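Local coordinates for protein arylsulfatase (Pseudoalteromonas sp. MB47, PDB 7AJ0) that probably removes sulfate groups from fucoidan, a sulfated algal polysaccharide, as an exo-acting calcium-bound sulfatase that assembles into a hexamer, at residues F14-V19 against R417-Y422; V38-N43 against K362-A367; L120-L125 against W424-F429; V139-L144 against D379-S384; T187-E192 against A196-N201. One frame throughout, in Å; residues are numbered along the deposited sequence.

Overall arrangement
Contact 4 is the buried one of the five: a helix and the start of another meet through a tyrosine hydroxyl on a backbone carbonyl. Contacts 1 and 2 lie at the surface, where single long side chains, a glutamine and a lysine, tie N-terminal segments to later parts of the chain by hydrogen bonds. Contacts 3 and 5 are partly buried; the first stacks two arginines, the second packs methionines and a phenylalanine, and both are reached by other subunits. Contacts 1 and 3 share strand 420-425, where Tyr422 packs on Phe429. A salt bridge from Arg418 to Asp379 joins contact 1 to contact 4, whereas contact 5 lies about 39 Å, centre to centre, from contact 4.

Contact 1: F14-V19 against R417-Y422; sequences FNDAIV and RRQVVY
Gln419 sets its terminal amide into the bend of the chain at Asn15, Asp16 and Ala17, and both ends of that amide are used. Gln419 OE1 takes the backbone N of Asp16 at 2.8 Å in a nearly straight bond. Gln419 NE2 gives a hydrogen to Asn15 OD1 at 3.0 Å; the two amide planes stand 61° apart, and although OD1 lies close to the plane of the Gln419 amide, the donor sits above the carbonyl plane of Asn15. The same OD1 is held by Ala17 N at 2.8 Å, this time in the carbonyl plane. That second bond makes an Asx turn, a role to which a short amide such as Asn15 is suited. Glutamine suits its own place by reach: with CG anti to the backbone N (chi1 -166°) and the chain extended, it spans from the lead-in to strand 420-425, an outer strand of the C-terminal antiparallel sheet, to the N-terminal loop. The small methyl of Ala17, its CB 3.6 Å from Gln419 NE2, leaves room for the amide to come in close. The outer side is looser. The side chain of Asp16 brings just CB near, 3.9 Å from Gln419 OE1, while its carboxylate turns to a salt bridge with Lys207 of the second subunit.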
# COMPACT_ATOMS: atom_id res chain seq x y z
N PHE A 14 -10.12 39.15 -6.07
CA PHE A 14 -8.91 38.44 -6.46
C PHE A 14 -8.56 38.58 -7.94
O PHE A 14 -7.37 38.67 -8.28
CB PHE A 14 -9.05 36.94 -6.13
CG PHE A 14 -9.00 36.64 -4.66
CD1 PHE A 14 -7.81 36.76 -3.96
CD2 PHE A 14 -10.13 36.24 -3.98
CE1 PHE A 14 -7.76 36.49 -2.61
CE2 PHE A 14 -10.09 35.97 -2.63
CZ PHE A 14 -8.90 36.09 -1.94
N ASN A 15 -9.55 38.60 -8.82
CA ASN A 15 -9.27 38.55 -10.25
C ASN A 15 -8.65 39.86 -10.72
O ASN A 15 -9.31 40.90 -10.73
CB ASN A 15 -10.55 38.26 -11.03
CG ASN A 15 -10.28 37.78 -12.44
OD1 ASN A 15 -9.31 38.19 -13.07
ND2 ASN A 15 -11.14 36.91 -12.95
N ASP A 16 -7.37 39.80 -11.11
CA ASP A 16 -6.66 40.95 -11.65
C ASP A 16 -6.63 40.96 -13.17
O ASP A 16 -6.05 41.87 -13.76
CB ASP A 16 -5.22 40.98 -11.13
CG ASP A 16 -5.15 41.17 -9.62
OD1 ASP A 16 -6.04 41.83 -9.06
OD2 ASP A 16 -4.18 40.67 -9.01
N ALA A 17 -7.23 39.97 -13.82
CA ALA A 17 -7.19 39.89 -15.27
C ALA A 17 -8.30 40.73 -15.88
O ALA A 17 -9.32 41.01 -15.25
CB ALA A 17 -7.31 38.44 -15.75
N ILE A 18 -8.09 41.13 -17.13
CA ILE A 18 -8.99 42.03 -17.84
C ILE A 18 -9.33 41.42 -19.19
O ILE A 18 -8.45 40.87 -19.87
CB ILE A 18 -8.36 43.43 -18.02
CG1 ILE A 18 -8.05 44.06 -16.66
CG2 ILE A 18 -9.28 44.33 -18.84
CD1 ILE A 18 -9.28 44.31 -15.80
N VAL A 19 -10.59 41.52 -19.58
CA VAL A 19 -11.03 41.03 -20.88
C VAL A 19 -10.70 42.08 -21.94
O VAL A 19 -11.23 43.20 -21.89
CB VAL A 19 -12.53 40.71 -20.88
CG1 VAL A 19 -12.99 40.33 -22.28
CG2 VAL A 19 -12.84 39.59 -19.89
N ARG A 417 1.77 38.12 -17.08
CA ARG A 417 0.43 38.50 -17.48
C ARG A 417 -0.57 37.35 -17.38
O ARG A 417 -1.76 37.57 -17.59
CB ARG A 417 0.43 39.04 -18.92
CG ARG A 417 1.36 40.22 -19.12
CD ARG A 417 1.16 40.92 -20.46
NE ARG A 417 -0.18 41.48 -20.59
CZ ARG A 417 -1.01 41.24 -21.61
NH1 ARG A 417 -0.65 40.46 -22.61
NH2 ARG A 417 -2.21 41.81 -21.62
N ARG A 418 -0.10 36.15 -17.05
CA ARG A 418 -0.96 34.98 -16.92
C ARG A 418 -1.33 34.79 -15.46
O ARG A 418 -0.45 34.75 -14.59
CB ARG A 418 -0.28 33.73 -17.46
CG ARG A 418 -1.05 32.44 -17.21
CD ARG A 418 -0.42 31.25 -17.93
NE ARG A 418 -0.63 31.30 -19.37
CZ ARG A 418 -1.75 30.92 -19.98
NH1 ARG A 418 -1.84 31.00 -21.30
NH2 ARG A 418 -2.77 30.47 -19.28
N GLN A 419 -2.63 34.66 -15.19
CA GLN A 419 -3.12 34.51 -13.83
C GLN A 419 -3.31 33.06 -13.43
O GLN A 419 -3.16 32.72 -12.25
CB GLN A 419 -4.44 35.26 -13.68
CG GLN A 419 -4.89 35.47 -12.25
CD GLN A 419 -6.11 36.35 -12.15
OE1 GLN A 419 -6.19 37.22 -11.27
NE2 GLN A 419 -7.07 36.15 -13.04
N VAL A 420 -3.64 32.18 -14.38
CA VAL A 420 -3.96 30.80 -14.08
C VAL A 420 -3.45 29.91 -15.21
O VAL A 420 -3.44 30.30 -16.38
CB VAL A 420 -5.48 30.59 -13.89
CG1 VAL A 420 -5.79 29.13 -13.60
CG2 VAL A 420 -6.02 31.48 -12.78
N VAL A 421 -3.02 28.70 -14.84
CA VAL A 421 -2.69 27.65 -15.79
C VAL A 421 -3.74 26.56 -15.63
O VAL A 421 -3.99 26.09 -14.51
CB VAL A 421 -1.28 27.09 -15.56
CG1 VAL A 421 -1.02 25.90 -16.48
CG2 VAL A 421 -0.24 28.18 -15.79
N TYR A 422 -4.36 26.17 -16.73
CA TYR A 422 -5.38 25.12 -16.73
C TYR A 422 -4.79 23.85 -17.31
O TYR A 422 -4.18 23.87 -18.39
CB TYR A 422 -6.61 25.56 -17.53
CG TYR A 422 -7.27 26.78 -16.95
CD1 TYR A 422 -8.14 26.66 -15.87
CD2 TYR A 422 -7.02 28.04 -17.46
CE1 TYR A 422 -8.75 27.77 -15.33
CE2 TYR A 422 -7.63 29.16 -16.92
CZ TYR A 422 -8.49 29.02 -15.86
OH TYR A 422 -9.09 30.13 -15.31

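Contact 2: V38-N43 against K362-A367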
# COMPACT_ATOMS: atom_id res chain seq x y z
N VAL A 38 7.62 48.06 -25.28
CA VAL A 38 7.37 48.79 -26.53
C VAL A 38 8.59 49.60 -26.92
O VAL A 38 8.95 49.69 -28.10
CB VAL A 38 6.12 49.67 -26.39
CG1 VAL A 38 6.03 50.66 -27.54
CG2 VAL A 38 4.86 48.82 -26.32
N SER A 39 9.26 50.22 -25.94
CA SER A 39 10.44 51.02 -26.23
C SER A 39 11.60 50.16 -26.70
O SER A 39 12.30 50.52 -27.66
CB SER A 39 10.84 51.83 -25.00
OG SER A 39 12.11 52.42 -25.17
N LYS A 40 11.82 49.02 -26.05
CA LYS A 40 12.91 48.14 -26.46
C LYS A 40 12.69 47.60 -27.86
O LYS A 40 13.64 47.54 -28.66
CB LYS A 40 13.04 46.98 -25.46
CG LYS A 40 13.66 47.37 -24.13
CD LYS A 40 13.68 46.18 -23.19
CE LYS A 40 14.62 46.41 -22.02
NZ LYS A 40 14.69 45.22 -21.14
N LEU A 41 11.46 47.21 -28.19
CA LEU A 41 11.18 46.70 -29.53
C LEU A 41 11.31 47.81 -30.57
O LEU A 41 11.83 47.57 -31.67
CB LEU A 41 9.78 46.08 -29.56
CG LEU A 41 9.62 44.74 -28.85
CD1 LEU A 41 8.15 44.41 -28.64
CD2 LEU A 41 10.31 43.63 -29.62
N LYS A 42 10.84 49.01 -30.25
CA LYS A 42 10.92 50.12 -31.20
C LYS A 42 12.37 50.44 -31.55
O LYS A 42 12.72 50.53 -32.73
CB LYS A 42 10.23 51.35 -30.61
CG LYS A 42 10.20 52.57 -31.53
CD LYS A 42 9.37 53.69 -30.91
CE LYS A 42 8.95 54.73 -31.94
NZ LYS A 42 10.07 55.59 -32.40
N ASN A 43 13.22 50.59 -30.54
CA ASN A 43 14.62 50.92 -30.79
C ASN A 43 15.32 49.82 -31.56
O ASN A 43 16.15 50.09 -32.44
CB ASN A 43 15.35 51.19 -29.47
CG ASN A 43 14.75 52.36 -28.70
OD1 ASN A 43 14.02 53.18 -29.26
ND2 ASN A 43 15.06 52.44 -27.42
N LYS A 362 19.88 38.73 -26.70
CA LYS A 362 21.06 39.57 -26.52
C LYS A 362 20.72 41.05 -26.61
O LYS A 362 20.34 41.54 -27.68
CB LYS A 362 22.11 39.20 -27.58
CG LYS A 362 23.36 40.07 -27.61
CD LYS A 362 24.34 39.72 -26.51
CE LYS A 362 25.77 40.03 -26.93
NZ LYS A 362 26.21 39.16 -28.07
N GLY A 363 20.87 41.77 -25.50
CA GLY A 363 20.62 43.19 -25.45
C GLY A 363 19.19 43.59 -25.16
O GLY A 363 18.92 44.78 -24.96
N MET A 364 18.26 42.64 -25.15
CA MET A 364 16.86 42.89 -24.83
C MET A 364 16.47 42.33 -23.47
O MET A 364 15.79 43.01 -22.69
CB MET A 364 15.95 42.27 -25.91
CG MET A 364 16.04 42.92 -27.27
SD MET A 364 14.96 44.35 -27.43
CE MET A 364 16.12 45.68 -27.15
N ILE A 365 16.88 41.10 -23.18
CA ILE A 365 16.58 40.43 -21.92
C ILE A 365 17.84 40.47 -21.08
O ILE A 365 18.88 39.93 -21.47
CB ILE A 365 16.09 38.99 -22.15
CG1 ILE A 365 14.73 39.01 -22.88
CG2 ILE A 365 16.00 38.24 -20.83
CD1 ILE A 365 14.16 37.64 -23.19
N SER A 366 17.75 41.11 -19.92
CA SER A 366 18.91 41.24 -19.05
C SER A 366 19.33 39.87 -18.52
O SER A 366 18.51 38.99 -18.28
CB SER A 366 18.60 42.18 -17.89
OG SER A 366 18.33 43.49 -18.36
N ALA A 367 20.64 39.71 -18.36
CA ALA A 367 21.20 38.44 -17.95
C ALA A 367 20.98 38.18 -16.47
O ALA A 367 20.89 39.11 -15.66
CB ALA A 367 22.70 38.40 -18.27
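Lys40 and Met364 make the whole contact: a lysine tip on a backbone carbonyl, and a thioether on the helix. The polar part is a single bond across the two segments: Lys40 NZ donates to Met364 O at 2.9 Å, approaching almost head-on, with a C=O...N angle of 163°. The ammonium is also bonded to Leu410 O, its stronger partner, so it ties two loops to the helix at once. A lysine suits this task because its extended chain carries the charge well clear of the helix surface to backbone oxygens. The helix is 31-48, and the loop 362-367 links strands 354-360 and 369-371, which both pair with strand 91-97 in the large mixed sheet of the sulfatase fold; the contact thus lays the N-terminal helix against the loop between these strands, at the surface. The apolar part belongs to the thioether. Bent at chi2 (-85°) and again at chi3, Met364 turns its end onto the helix, where CE lies 3.7 Å from Lys40 CB, with SD close by the same atom. Met364 CE also rests against the backbone, 3.4 Å from Lys40 O, a place an unbranched, flexible side chain can fit.

Contact 3: L120-L125 against W424-F429; sequences LVRPIL and WSREDF
Arg122 leaves its backbone with CG anti to the carbonyl carbon and runs straight out to NE, while Arg426 bends at chi2 (-149°) to come across it. Their guanidinium groups consequently lie flat on one another, centres 3.8 Å apart and planes only 7° from parallel. Arg426 NE also donates to Val121 O at 3.0 Å, from above the carbonyl plane. Val121 CB meets Arg426 CD at 4.0 Å, a branched apolar side chain suiting the buried side of the contact. Arg426 takes the second position of the type II' turn from Ser425 to Asp428 that closes the hairpin of strands 420-425 and 428-434; its phi is positive there, where glycine is commonest. Were this arginine an alanine, Val121 O would probably lose this donor and the Arg122 guanidinium its stacking partner. Arg426 NH2 also makes a weak hydrogen bond to Thr463 O of the third subunit. Two like charges thus lie face to face, Arg122 NH2 to Arg426 NH2 3.7 Å, which stacking, the bond to Val121 O and the nearby Glu427 carboxylate probably make tolerable.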
# COMPACT_ATOMS: atom_id res chain seq x y z
N LEU A 120 -6.84 18.15 -31.13
CA LEU A 120 -5.49 17.61 -31.30
C LEU A 120 -4.95 17.03 -30.00
O LEU A 120 -3.88 17.39 -29.52
CB LEU A 120 -4.58 18.71 -31.84
CG LEU A 120 -5.02 19.34 -33.16
CD1 LEU A 120 -4.20 20.57 -33.50
CD2 LEU A 120 -4.94 18.31 -34.29
N VAL A 121 -5.72 16.11 -29.41
CA VAL A 121 -5.27 15.39 -28.22
C VAL A 121 -4.55 14.10 -28.57
O VAL A 121 -3.88 13.52 -27.70
CB VAL A 121 -6.44 15.08 -27.27
CG1 VAL A 121 -7.10 16.37 -26.80
CG2 VAL A 121 -7.47 14.16 -27.95
N ARG A 122 -4.67 13.62 -29.81
CA ARG A 122 -4.01 12.42 -30.28
C ARG A 122 -3.52 12.66 -31.70
O ARG A 122 -4.14 13.42 -32.45
CB ARG A 122 -4.95 11.20 -30.27
CG ARG A 122 -5.33 10.72 -28.89
CD ARG A 122 -6.41 9.65 -28.95
NE ARG A 122 -6.74 9.14 -27.62
CZ ARG A 122 -5.98 8.28 -26.95
NH1 ARG A 122 -4.85 7.83 -27.47
NH2 ARG A 122 -6.36 7.87 -25.74
N PRO A 123 -2.42 12.02 -32.10
CA PRO A 123 -1.96 12.15 -33.50
C PRO A 123 -2.89 11.40 -34.43
O PRO A 123 -3.14 10.21 -34.26
CB PRO A 123 -0.55 11.54 -33.47
CG PRO A 123 -0.58 10.57 -32.34
CD PRO A 123 -1.52 11.16 -31.30
N ILE A 124 -3.41 12.11 -35.43
CA ILE A 124 -4.29 11.50 -36.42
C ILE A 124 -3.42 10.86 -37.49
O ILE A 124 -2.67 11.54 -38.20
CB ILE A 124 -5.24 12.54 -37.04
CG1 ILE A 124 -5.87 13.40 -35.94
CG2 ILE A 124 -6.32 11.84 -37.85
CD1 ILE A 124 -6.80 14.49 -36.46
N LEU A 125 -3.52 9.54 -37.62
CA LEU A 125 -2.71 8.78 -38.56
C LEU A 125 -3.42 8.69 -39.91
O LEU A 125 -4.61 8.96 -40.04
CB LEU A 125 -2.43 7.39 -38.00
CG LEU A 125 -2.07 7.33 -36.52
CD1 LEU A 125 -2.01 5.89 -36.02
CD2 LEU A 125 -0.75 8.05 -36.26
N TRP A 424 -5.17 19.83 -18.48
CA TRP A 424 -6.10 18.87 -19.04
C TRP A 424 -5.37 17.57 -19.37
O TRP A 424 -4.21 17.59 -19.81
CB TRP A 424 -6.75 19.39 -20.32
CG TRP A 424 -7.73 20.49 -20.11
CD1 TRP A 424 -7.45 21.79 -19.81
CD2 TRP A 424 -9.16 20.40 -20.20
NE1 TRP A 424 -8.62 22.51 -19.70
CE2 TRP A 424 -9.68 21.68 -19.94
CE3 TRP A 424 -10.05 19.36 -20.48
CZ2 TRP A 424 -11.05 21.95 -19.93
CZ3 TRP A 424 -11.41 19.63 -20.48
CH2 TRP A 424 -11.89 20.91 -20.21
N SER A 425 -6.06 16.46 -19.17
CA SER A 425 -5.64 15.15 -19.68
C SER A 425 -6.58 14.84 -20.84
O SER A 425 -7.67 14.30 -20.66
CB SER A 425 -5.69 14.08 -18.60
OG SER A 425 -5.30 12.82 -19.12
N ARG A 426 -6.15 15.21 -22.05
CA ARG A 426 -7.00 15.11 -23.24
C ARG A 426 -8.32 15.82 -22.99
O ARG A 426 -8.34 17.05 -22.86
CB ARG A 426 -7.19 13.64 -23.62
CG ARG A 426 -5.87 12.96 -23.95
CD ARG A 426 -6.00 11.86 -24.98
NE ARG A 426 -4.70 11.56 -25.59
CZ ARG A 426 -3.80 10.74 -25.07
NH1 ARG A 426 -2.65 10.53 -25.69
NH2 ARG A 426 -4.04 10.12 -23.92
N GLU A 427 -9.43 15.08 -22.92
CA GLU A 427 -10.74 15.68 -22.72
C GLU A 427 -11.13 15.79 -21.24
O GLU A 427 -12.28 16.12 -20.95
CB GLU A 427 -11.81 14.89 -23.47
CG GLU A 427 -11.82 15.13 -24.98
CD GLU A 427 -11.29 13.94 -25.78
OE1 GLU A 427 -10.85 12.94 -25.17
OE2 GLU A 427 -11.33 14.01 -27.02
N ASP A 428 -10.20 15.53 -20.32
CA ASP A 428 -10.47 15.59 -18.89
C ASP A 428 -9.78 16.81 -18.29
O ASP A 428 -8.55 16.95 -18.42
CB ASP A 428 -10.00 14.32 -18.19
CG ASP A 428 -10.85 13.11 -18.53
OD1 ASP A 428 -12.09 13.18 -18.36
OD2 ASP A 428 -10.28 12.10 -18.98
N PHE A 429 -10.55 17.68 -17.65
CA PHE A 429 -10.00 18.78 -16.88
C PHE A 429 -9.65 18.27 -15.49
O PHE A 429 -10.53 17.81 -14.75
CB PHE A 429 -10.99 19.94 -16.80
CG PHE A 429 -10.53 21.07 -15.93
CD1 PHE A 429 -9.61 21.99 -16.41
CD2 PHE A 429 -11.00 21.21 -14.64
CE1 PHE A 429 -9.19 23.04 -15.61
CE2 PHE A 429 -10.58 22.25 -13.84
CZ PHE A 429 -9.67 23.17 -14.33

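Contact 4: V139-L144 against D379-S384; sequences VSQGKL and DIYMTS
The N-terminal end of helix 141-146, capped by Ser140, receives the ring of Tyr381 from helix 377-387. Ser140 OG accepts from Lys143 N at 3.3 Å, the capping bond, and is also bonded to Val171 O. Just before the cap, Val139 O accepts the hydroxyl of Tyr381, OH to O 2.7 Å, so the buried phenol has its proton satisfied by a backbone carbonyl. With its CG anti to the backbone N (chi1 169°), the tyrosine ring is carried out from its own helix. Gln141 passes obliquely by the ring, its OE1 3.7 Å from Tyr381 CD2 and its amide plane 84° from the ring plane. A glutamine suits the place, since its NE2 can give hydrogens to Leu109 O and also meet Tyr263 OH while OE1 lies by the ring. Leu144 CD1 lies beside the hydroxyl, 4.2 Å from Tyr381 OH. Strand 262-267, through Tyr263, binds Gln141 and Ser384 OG, helix 102-111 meets Gln141 through Leu109 and Thr110, and Leu394 and Phe400 of nearby loops pack on Tyr381.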
# COMPACT_ATOMS: atom_id res chain seq x y z
N VAL A 139 -5.01 27.82 -36.82
CA VAL A 139 -4.18 28.84 -37.44
C VAL A 139 -2.81 28.82 -36.76
O VAL A 139 -2.67 29.27 -35.62
CB VAL A 139 -4.81 30.24 -37.34
CG1 VAL A 139 -3.87 31.29 -37.90
CG2 VAL A 139 -6.15 30.27 -38.05
N SER A 140 -1.81 28.30 -37.47
CA SER A 140 -0.47 28.21 -36.91
C SER A 140 0.24 29.56 -37.02
O SER A 140 -0.14 30.43 -37.81
CB SER A 140 0.35 27.15 -37.64
OG SER A 140 0.56 27.51 -38.99
N GLN A 141 1.28 29.73 -36.20
CA GLN A 141 2.08 30.95 -36.30
C GLN A 141 2.84 31.00 -37.61
O GLN A 141 3.14 32.08 -38.12
CB GLN A 141 3.04 31.08 -35.11
CG GLN A 141 4.10 30.00 -35.01
CD GLN A 141 3.71 28.90 -34.04
OE1 GLN A 141 2.81 28.10 -34.32
NE2 GLN A 141 4.37 28.85 -32.89
N GLY A 142 3.15 29.83 -38.19
CA GLY A 142 3.71 29.82 -39.53
C GLY A 142 2.83 30.54 -40.52
O GLY A 142 3.29 31.35 -41.32
N LYS A 143 1.52 30.25 -40.48
CA LYS A 143 0.60 30.87 -41.43
C LYS A 143 0.56 32.38 -41.24
O LYS A 143 0.65 33.14 -42.21
CB LYS A 143 -0.79 30.26 -41.28
CG LYS A 143 -1.83 30.83 -42.23
CD LYS A 143 -3.16 30.10 -42.13
CE LYS A 143 -3.09 28.71 -42.76
NZ LYS A 143 -4.35 27.93 -42.55
N LEU A 144 0.43 32.83 -39.99
CA LEU A 144 0.23 34.25 -39.74
C LEU A 144 1.51 35.05 -39.93
O LEU A 144 1.46 36.19 -40.42
CB LEU A 144 -0.33 34.46 -38.34
CG LEU A 144 -1.71 33.83 -38.10
CD1 LEU A 144 -2.22 34.14 -36.71
CD2 LEU A 144 -2.71 34.30 -39.15
N ASP A 379 1.62 30.60 -24.54
CA ASP A 379 2.11 31.97 -24.44
C ASP A 379 3.26 32.23 -25.41
O ASP A 379 3.44 33.37 -25.85
CB ASP A 379 2.55 32.26 -23.00
CG ASP A 379 1.40 32.20 -22.01
OD1 ASP A 379 0.23 32.23 -22.46
OD2 ASP A 379 1.66 32.12 -20.79
N ILE A 380 4.04 31.20 -25.74
CA ILE A 380 5.06 31.36 -26.76
C ILE A 380 4.41 31.67 -28.11
O ILE A 380 4.86 32.55 -28.85
CB ILE A 380 5.95 30.10 -26.84
CG1 ILE A 380 6.66 29.87 -25.51
CG2 ILE A 380 6.97 30.24 -27.97
CD1 ILE A 380 7.30 28.50 -25.38
N TYR A 381 3.34 30.94 -28.43
CA TYR A 381 2.59 31.20 -29.65
C TYR A 381 2.09 32.64 -29.69
O TYR A 381 2.32 33.36 -30.66
CB TYR A 381 1.43 30.20 -29.74
CG TYR A 381 0.39 30.48 -30.80
CD1 TYR A 381 -0.63 31.40 -30.57
CD2 TYR A 381 0.41 29.81 -32.01
CE1 TYR A 381 -1.59 31.64 -31.53
CE2 TYR A 381 -0.54 30.05 -32.97
CZ TYR A 381 -1.54 30.97 -32.73
OH TYR A 381 -2.50 31.21 -33.69
N MET A 382 1.40 33.06 -28.63
CA MET A 382 0.80 34.40 -28.63
C MET A 382 1.86 35.48 -28.56
O MET A 382 1.68 36.56 -29.13
CB MET A 382 -0.17 34.53 -27.46
CG MET A 382 -1.26 35.58 -27.67
SD MET A 382 -2.30 35.22 -29.10
CE MET A 382 -3.19 33.77 -28.55
N THR A 383 2.97 35.23 -27.85
CA THR A 383 4.08 36.17 -27.85
C THR A 383 4.69 36.29 -29.24
O THR A 383 5.01 37.39 -29.69
CB THR A 383 5.13 35.71 -26.83
OG1 THR A 383 4.54 35.65 -25.52
CG2 THR A 383 6.32 36.66 -26.80
N SER A 384 4.85 35.16 -29.94
CA SER A 384 5.38 35.20 -31.30
C SER A 384 4.49 36.04 -32.21
O SER A 384 4.99 36.82 -33.02
CB SER A 384 5.51 33.78 -31.85
OG SER A 384 6.45 33.02 -31.11

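Contact 5: T187-E192 against A196-N201; sequences TQFLVE and ADMMTN
The ring of Phe189 is met obliquely by the end of Met198: the methyl CE comes to 3.6 Å from Phe189 CE1, and SD lies 4.9 Å from the ring centroid, 59° off the ring normal. Met198 CE touches backbone as well, 3.4 Å from Gln188 O. A second flat group, the carboxylate of Glu192, passes beside the methyl of Thr200, but its OE2 is engaged in a salt bridge with Lys282 of the fourth subunit; Glu192 CG rests 3.7 Å from Thr200 CG2. Between these two ends Met199, bent at both chi2 (-70°) and chi3, folds its chain against the loop, SD 3.6 Å from Gln188 O and 3.7 Å from Phe189 CA. Methionine suits this place since an unbranched, pliable thioether can follow the backbone. Shortened to an alanine, this residue would probably leave a gap beside the backbone of Gln188 and Phe189 and the loop without the apolar surface it lies on. Thr200 fits the helix end by a bond from OG1 to Ala196 O at 2.7 Å. The arrangement is a short helix, 196-199, folded back on the preceding loop, with a Met-aromatic contact between the two, at the junction of subunits in the hexamer.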
# COMPACT_ATOMS: atom_id res chain seq x y z
N THR A 187 12.08 3.35 -33.97
CA THR A 187 12.98 2.43 -33.30
C THR A 187 12.33 1.09 -32.99
O THR A 187 13.05 0.09 -32.83
CB THR A 187 13.51 3.06 -32.01
OG1 THR A 187 12.41 3.43 -31.17
CG2 THR A 187 14.34 4.29 -32.32
N GLN A 188 11.00 1.02 -32.91
CA GLN A 188 10.35 -0.26 -32.67
C GLN A 188 10.58 -1.23 -33.82
O GLN A 188 10.40 -2.44 -33.64
CB GLN A 188 8.85 -0.05 -32.46
CG GLN A 188 8.11 0.51 -33.66
CD GLN A 188 6.64 0.77 -33.38
OE1 GLN A 188 6.08 0.27 -32.40
NE2 GLN A 188 6.01 1.57 -34.23
N PHE A 189 10.98 -0.74 -34.99
CA PHE A 189 11.28 -1.59 -36.14
C PHE A 189 12.78 -1.77 -36.36
O PHE A 189 13.18 -2.31 -37.39
CB PHE A 189 10.63 -1.02 -37.40
CG PHE A 189 9.13 -1.01 -37.37
CD1 PHE A 189 8.42 -2.19 -37.51
CD2 PHE A 189 8.43 0.17 -37.19
CE1 PHE A 189 7.03 -2.19 -37.48
CE2 PHE A 189 7.05 0.18 -37.15
CZ PHE A 189 6.35 -1.00 -37.30
N LEU A 190 13.61 -1.33 -35.41
CA LEU A 190 15.06 -1.40 -35.54
C LEU A 190 15.72 -2.22 -34.45
O LEU A 190 16.69 -2.93 -34.72
CB LEU A 190 15.65 0.02 -35.53
CG LEU A 190 15.17 0.97 -36.62
CD1 LEU A 190 15.78 2.36 -36.42
CD2 LEU A 190 15.50 0.42 -38.00
N VAL A 191 15.24 -2.13 -33.21
CA VAL A 191 15.86 -2.83 -32.08
C VAL A 191 15.16 -4.18 -31.98
O VAL A 191 14.13 -4.33 -31.31
CB VAL A 191 15.77 -2.02 -30.79
CG1 VAL A 191 16.72 -2.57 -29.75
CG2 VAL A 191 16.06 -0.55 -31.07
N GLU A 192 15.74 -5.18 -32.64
CA GLU A 192 15.09 -6.48 -32.77
C GLU A 192 14.76 -7.09 -31.41
O GLU A 192 13.62 -7.50 -31.16
CB GLU A 192 15.98 -7.42 -33.58
CG GLU A 192 15.34 -8.76 -33.91
CD GLU A 192 16.35 -9.77 -34.42
OE1 GLU A 192 16.55 -9.84 -35.65
OE2 GLU A 192 16.95 -10.48 -33.59
N ALA A 196 11.08 -8.00 -29.67
CA ALA A 196 11.22 -9.29 -30.34
C ALA A 196 9.87 -9.95 -30.60
O ALA A 196 9.72 -10.68 -31.60
CB ALA A 196 12.10 -10.22 -29.51
N ASP A 197 8.88 -9.74 -29.73
CA ASP A 197 7.58 -10.36 -29.93
C ASP A 197 6.97 -9.97 -31.27
O ASP A 197 6.12 -10.71 -31.80
CB ASP A 197 6.62 -9.97 -28.80
CG ASP A 197 6.44 -8.47 -28.68
OD1 ASP A 197 7.42 -7.73 -28.92
OD2 ASP A 197 5.33 -8.02 -28.34
N MET A 198 7.37 -8.84 -31.84
CA MET A 198 6.95 -8.40 -33.16
C MET A 198 8.04 -8.56 -34.21
O MET A 198 7.74 -8.91 -35.35
CB MET A 198 6.50 -6.94 -33.11
CG MET A 198 6.02 -6.37 -34.43
SD MET A 198 7.31 -5.50 -35.36
CE MET A 198 7.47 -4.01 -34.39
N MET A 199 9.31 -8.33 -33.85
CA MET A 199 10.38 -8.28 -34.84
C MET A 199 10.81 -9.67 -35.29
O MET A 199 11.12 -9.86 -36.47
CB MET A 199 11.57 -7.52 -34.26
CG MET A 199 11.34 -6.02 -34.15
SD MET A 199 11.28 -5.23 -35.77
CE MET A 199 13.03 -5.04 -36.12
N THR A 200 10.84 -10.64 -34.39
CA THR A 200 11.24 -12.00 -34.73
C THR A 200 10.06 -12.91 -35.05
O THR A 200 10.26 -14.09 -35.32
CB THR A 200 12.07 -12.61 -33.59
OG1 THR A 200 11.25 -12.77 -32.43
CG2 THR A 200 13.25 -11.70 -33.26
N ASN A 201 8.84 -12.37 -35.03
CA ASN A 201 7.64 -13.10 -35.44
C ASN A 201 7.37 -12.73 -36.90
O ASN A 201 6.84 -11.66 -37.19
CB ASN A 201 6.47 -12.75 -34.54
CG ASN A 201 5.20 -13.50 -34.89
OD1 ASN A 201 4.94 -13.81 -36.06
ND2 ASN A 201 4.39 -13.79 -33.88